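Local coordinates for uncharacterized protein (Actinomyces odontolyticus, PDB 4MJG) that is of unknown function but belongs to the DUF4853 family and folds around an antiparallel beta sheet, with a lipoprotein-type signal suggested for the natural precursor, at residues 10-15 with 134-139. Sequence-based numbering, arbitrary orientation.
Sequences VPFPER and SACLPT. With SO4 (sulfate ion), chain C.
Sulfate O1 is gripped from two segments at once: the backbone N of Cys-136 donates to it almost straight at 2.7 Å (172°), and Arg-15 NH1 reaches it at 3.2 Å along a more bent path. The site illustrates how one arginine can tie an N-terminal loop to the loop leaving a strand of an antiparallel sheet, here residues 10-15, with their 3-10 turn at 12-14, against residues 134-139 beyond strand 127-133. The same NH1 also donates to Cys-136 O, meeting a lone pair in the carbonyl plane, with the acceptor close to the guanidinium plane. At the far side of the group, Arg-15 NE (2.9 Å) and Arg-15 NH2 (3.2 Å) converge side-on upon Val-10 O, a fork that fixes the guanidinium's rotation. An extended chain from CG to NE carries it there, and Ala-135 CB lies over one face, 3.6 Å from Arg-15 NH1. Arg-64 supplies another bond to the sulfate, which probably came from the crystallisation liquor; the two guanidinium groups, with the backbone N-H of Cys-136, would be expected to stabilise such an anion.

Beside these polar bonds the contact is aromatic and aliphatic. With CG anti to the backbone N (chi1 179°), Phe-12 extends its ring to the Cys-136 to Pro-138 backbone. Pro-138 CD makes a CH-pi contact over one face, 4.2 Å from the ring centroid, while Cys-136 O lies at the edge. Leu-137 CD2 meets the aliphatic base of Arg-15, and Tyr-115 packs against both residues. The disulfide to Cys-55 ties this loop covalently to strand 44-55, and its Cys-136 SG lies obliquely to the aromatic ring, 3.9 Å from Phe-12 CE1.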
loop_
_atom_site.group_PDB
_atom_site.type_symbol
_atom_site.label_atom_id
_atom_site.label_comp_id
_atom_site.label_asym_id
_atom_site.label_seq_id
_atom_site.Cartn_x
_atom_site.Cartn_y
_atom_site.Cartn_z
ATOM N N VAL A 10 10.859 -11.365 -11.141
ATOM C CA VAL A 10 12.056 -11.846 -10.447
ATOM C C VAL A 10 11.684 -13.072 -9.608
ATOM O O VAL A 10 10.774 -13.000 -8.781
ATOM C CB VAL A 10 12.660 -10.756 -9.526
ATOM C CG1 VAL A 10 13.801 -11.322 -8.686
ATOM C CG2 VAL A 10 13.142 -9.562 -10.340
ATOM N N PRO A 11 12.374 -14.205 -9.825
ATOM C CA PRO A 11 11.999 -15.422 -9.102
ATOM C C PRO A 11 12.280 -15.335 -7.602
ATOM O O PRO A 11 13.134 -14.557 -7.168
ATOM C CB PRO A 11 12.859 -16.504 -9.762
ATOM C CG PRO A 11 14.037 -15.773 -10.299
ATOM C CD PRO A 11 13.522 -14.428 -10.721
ATOM N N PHE A 12 11.563 -16.156 -6.837
ATOM C CA PHE A 12 11.540 -16.093 -5.374
ATOM C C PHE A 12 12.919 -16.051 -4.700
ATOM O O PHE A 12 13.167 -15.176 -3.871
ATOM C CB PHE A 12 10.712 -17.263 -4.824
ATOM C CG PHE A 12 10.632 -17.303 -3.327
ATOM C CD1 PHE A 12 9.778 -16.449 -2.645
ATOM C CD2 PHE A 12 11.397 -18.202 -2.602
ATOM C CE1 PHE A 12 9.695 -16.485 -1.263
ATOM C CE2 PHE A 12 11.319 -18.243 -1.221
ATOM C CZ PHE A 12 10.470 -17.382 -0.550
ATOM N N PRO A 13 13.820 -16.983 -5.053
ATOM C CA PRO A 13 15.114 -17.023 -4.359
ATOM C C PRO A 13 15.940 -15.743 -4.505
ATOM O O PRO A 13 16.679 -15.388 -3.590
ATOM C CB PRO A 13 15.852 -18.194 -5.033
ATOM C CG PRO A 13 14.804 -18.974 -5.743
ATOM C CD PRO A 13 13.760 -17.976 -6.138
ATOM N N GLU A 14 15.810 -15.067 -5.643
ATOM C CA GLU A 14 16.626 -13.894 -5.952
ATOM C C GLU A 14 16.042 -12.588 -5.413
ATOM O O GLU A 14 16.647 -11.530 -5.570
ATOM C CB GLU A 14 16.828 -13.790 -7.465
ATOM C CG GLU A 14 17.528 -14.998 -8.075
ATOM C CD GLU A 14 17.496 -15.001 -9.593
ATOM O OE1 GLU A 14 17.153 -13.961 -10.193
ATOM O OE2 GLU A 14 17.814 -16.052 -10.189
ATOM N N ARG A 15 14.869 -12.657 -4.788
ATOM C CA ARG A 15 14.251 -11.476 -4.186
ATOM C C ARG A 15 14.945 -11.120 -2.874
ATOM O O ARG A 15 15.500 -11.986 -2.210
ATOM C CB ARG A 15 12.762 -11.726 -3.927
ATOM C CG ARG A 15 11.929 -11.874 -5.189
ATOM C CD ARG A 15 10.512 -12.328 -4.871
ATOM N NE ARG A 15 9.842 -12.892 -6.044
ATOM C CZ ARG A 15 8.679 -13.545 -6.015
ATOM N NH1 ARG A 15 8.027 -13.726 -4.874
ATOM N NH2 ARG A 15 8.165 -14.029 -7.139
ATOM N N SER A 134 3.002 -6.941 -0.813
ATOM C CA SER A 134 4.223 -7.403 -1.474
ATOM C C SER A 134 4.061 -8.798 -2.059
ATOM O O SER A 134 3.118 -9.520 -1.731
ATOM C CB SER A 134 5.394 -7.436 -0.486
ATOM O OG SER A 134 5.337 -8.606 0.316
ATOM N N ALA A 135 5.007 -9.167 -2.918
ATOM C CA ALA A 135 5.158 -10.547 -3.356
ATOM C C ALA A 135 5.673 -11.353 -2.181
ATOM O O ALA A 135 6.070 -10.781 -1.163
ATOM C CB ALA A 135 6.138 -10.625 -4.514
ATOM N N CYS A 136 5.662 -12.675 -2.312
ATOM C CA CYS A 136 6.196 -13.548 -1.268
ATOM C C CYS A 136 7.716 -13.406 -1.234
ATOM O O CYS A 136 8.366 -13.448 -2.274
ATOM C CB CYS A 136 5.801 -15.002 -1.519
ATOM S SG CYS A 136 5.976 -16.087 -0.080
ATOM N N LEU A 137 8.276 -13.225 -0.040
ATOM C CA LEU A 137 9.702 -12.949 0.112
ATOM C C LEU A 137 10.401 -14.016 0.951
ATOM O O LEU A 137 9.838 -14.507 1.924
ATOM C CB LEU A 137 9.899 -11.575 0.756
ATOM C CG LEU A 137 9.273 -10.418 -0.023
ATOM C CD1 LEU A 137 9.217 -9.153 0.820
ATOM C CD2 LEU A 137 10.029 -10.170 -1.317
ATOM N N PRO A 138 11.645 -14.370 0.582
ATOM C CA PRO A 138 12.395 -15.355 1.349
ATOM C C PRO A 138 12.969 -14.769 2.632
ATOM O O PRO A 138 12.950 -13.555 2.820
ATOM C CB PRO A 138 13.521 -15.741 0.396
ATOM C CG PRO A 138 13.777 -14.495 -0.377
ATOM C CD PRO A 138 12.438 -13.835 -0.540
ATOM N N THR A 139 13.465 -15.640 3.505
ATOM C CA THR A 139 14.151 -15.220 4.724
ATOM C C THR A 139 14.946 -16.371 5.332
ATOM O O THR A 139 14.612 -17.539 5.140
ATOM C CB THR A 139 13.164 -14.690 5.786
ATOM O OG1 THR A 139 13.899 -14.162 6.899
ATOM C CG2 THR A 139 12.216 -15.794 6.262
HETATM S S SO4 C . 3.452 -14.242 -4.825
HETATM O O1 SO4 C . 4.851 -13.768 -4.696
HETATM O O2 SO4 C . 2.510 -13.100 -4.866
HETATM O O3 SO4 C . 3.322 -15.005 -6.086
HETATM O O4 SO4 C . 3.135 -15.122 -3.678
#